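Local atomic coordinates of phenol hydroxylase component phN (Pseudomonas stutzeri, PDB entry 3U52), a protein that probably serves as the diiron-bearing oxygenase component of a multicomponent phenol hydroxylase, using dioxygen to hydroxylate aromatic rings. Residues I194-S197 against F198-L202. Residues are numbered along the deposited sequence; the frame is centred on the assembly and turned at random.
Sequences ISFS and FEYVL. With FE (Fe (III) ion), chain H.
Ile194 O accepts a hydrogen bond from Glu199 N, at 2.7 Å, five residues on instead of the usual four. This wider pi-type turn within helix 187-216 bears an iron ligand of the diiron centre. On the side-chain side, Ile194 CG2 meets the Phe198 ring at its edge, 3.9 Å from CD2, and the two side chains lie side by side. The Phe198 ring belongs to a xenon pocket, with Gly269 and Leu273. The Ser195 hydroxyl hydrogen-bonds Tyr115 OH, while the Ser195 carbonyl O lies against Glu199 CB. Phe196 O continues the wide spacing. Phe196 O takes a nearly straight bond from Val201 N (2.9 Å, N-H...O 167°) and a weak one from Tyr200 N. In a CH-pi contact, Val201 CG2 sits over one face of the Phe196 ring, 3.9 Å from its centroid and displaced toward the rim at CZ. With chi1 at 170°, CG of Phe196 is anti to its backbone N, which places CG beside the carbonyl carbon and brings the end of the ring to that methyl. Leu306 of helix 291-310 touches both side chains. Ser197 O repeats the pattern with Leu202 N at 3.0 Å, less straight at 131°. Ser197 OG hydrogen-bonds Thr192 O, five residues earlier. Each of these three five-residue bonds marks the widened turn, and the Glu199 side chain leaves from it toward the metal. Glu233 and His236 of helix 220-250 bind the same iron. The Glu199 chain bends at chi2, and OE1 meets the iron at 2.1 Å, while OE2 stays 3.2 Å from it.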
loop_
_atom_site.group_PDB
_atom_site.type_symbol
_atom_site.label_atom_id
_atom_site.label_comp_id
_atom_site.label_asym_id
_atom_site.label_seq_id
_atom_site.Cartn_x
_atom_site.Cartn_y
_atom_site.Cartn_z
ATOM N N ILE A 194 -14.981 -24.280 17.280
ATOM C CA ILE A 194 -14.337 -23.322 16.396
ATOM C C ILE A 194 -13.553 -22.230 17.151
ATOM O O ILE A 194 -12.359 -22.007 16.876
ATOM C CB ILE A 194 -15.342 -22.749 15.286
ATOM C CG1 ILE A 194 -16.049 -23.897 14.528
ATOM C CG2 ILE A 194 -14.609 -21.827 14.292
ATOM C CD1 ILE A 194 -15.121 -25.020 13.832
ATOM N N SER A 195 -14.181 -21.591 18.137
ATOM C CA SER A 195 -13.511 -20.527 18.884
ATOM C C SER A 195 -12.450 -21.074 19.843
ATOM O O SER A 195 -11.312 -20.583 19.853
ATOM C CB SER A 195 -14.498 -19.637 19.625
ATOM O OG SER A 195 -15.065 -18.717 18.695
ATOM N N PHE A 196 -12.793 -22.082 20.633
ATOM C CA PHE A 196 -11.799 -22.601 21.540
ATOM C C PHE A 196 -10.822 -23.586 20.867
ATOM O O PHE A 196 -9.616 -23.333 20.860
ATOM C CB PHE A 196 -12.437 -23.157 22.812
ATOM C CG PHE A 196 -11.469 -23.911 23.676
ATOM C CD1 PHE A 196 -10.549 -23.237 24.453
ATOM C CD2 PHE A 196 -11.429 -25.316 23.648
ATOM C CE1 PHE A 196 -9.633 -23.946 25.233
ATOM C CE2 PHE A 196 -10.486 -26.021 24.412
ATOM C CZ PHE A 196 -9.615 -25.346 25.209
ATOM N N SER A 197 -11.313 -24.666 20.261
ATOM C CA SER A 197 -10.441 -25.729 19.735
ATOM C C SER A 197 -9.631 -25.301 18.495
ATOM O O SER A 197 -8.413 -25.517 18.430
ATOM C CB SER A 197 -11.271 -27.020 19.472
ATOM O OG SER A 197 -11.916 -27.453 20.678
ATOM N N PHE A 198 -10.286 -24.669 17.535
ATOM C CA PHE A 198 -9.693 -24.264 16.263
ATOM C C PHE A 198 -8.908 -22.969 16.526
ATOM O O PHE A 198 -7.672 -22.936 16.385
ATOM C CB PHE A 198 -10.861 -23.994 15.299
ATOM C CG PHE A 198 -10.600 -24.240 13.820
ATOM C CD1 PHE A 198 -9.639 -25.105 13.356
ATOM C CD2 PHE A 198 -11.442 -23.642 12.873
ATOM C CE1 PHE A 198 -9.486 -25.288 11.939
ATOM C CE2 PHE A 198 -11.297 -23.868 11.476
ATOM C CZ PHE A 198 -10.329 -24.663 11.024
ATOM N N GLU A 199 -9.620 -21.918 16.954
ATOM C CA GLU A 199 -9.056 -20.545 17.012
ATOM C C GLU A 199 -8.149 -20.265 18.161
ATOM O O GLU A 199 -7.483 -19.251 18.146
ATOM C CB GLU A 199 -10.141 -19.473 17.077
ATOM C CG GLU A 199 -10.998 -19.393 15.844
ATOM C CD GLU A 199 -10.293 -18.651 14.722
ATOM O OE1 GLU A 199 -10.782 -17.598 14.290
ATOM O OE2 GLU A 199 -9.228 -19.124 14.282
ATOM N N TYR A 200 -8.169 -21.089 19.194
ATOM C CA TYR A 200 -7.303 -20.861 20.305
ATOM C C TYR A 200 -6.258 -21.966 20.438
ATOM O O TYR A 200 -5.058 -21.695 20.383
ATOM C CB TYR A 200 -8.089 -20.653 21.609
ATOM C CG TYR A 200 -7.176 -20.284 22.734
ATOM C CD1 TYR A 200 -6.795 -21.211 23.677
ATOM C CD2 TYR A 200 -6.647 -19.001 22.819
ATOM C CE1 TYR A 200 -5.887 -20.862 24.708
ATOM C CE2 TYR A 200 -5.771 -18.650 23.804
ATOM C CZ TYR A 200 -5.391 -19.577 24.761
ATOM O OH TYR A 200 -4.512 -19.187 25.780
ATOM N N VAL A 201 -6.693 -23.194 20.626
ATOM C CA VAL A 201 -5.774 -24.282 20.825
ATOM C C VAL A 201 -4.895 -24.642 19.589
ATOM O O VAL A 201 -3.674 -24.800 19.730
ATOM C CB VAL A 201 -6.477 -25.526 21.371
ATOM C CG1 VAL A 201 -5.444 -26.675 21.581
ATOM C CG2 VAL A 201 -7.130 -25.180 22.704
ATOM N N LEU A 202 -5.511 -24.767 18.406
ATOM C CA LEU A 202 -4.850 -25.368 17.237
ATOM C C LEU A 202 -4.494 -24.347 16.163
ATOM O O LEU A 202 -3.868 -24.686 15.158
ATOM C CB LEU A 202 -5.732 -26.492 16.662
ATOM C CG LEU A 202 -5.916 -27.689 17.630
ATOM C CD1 LEU A 202 -6.934 -28.718 17.096
ATOM C CD2 LEU A 202 -4.564 -28.394 17.944
HETATM FE FE FE H . -9.670 -16.232 13.064
#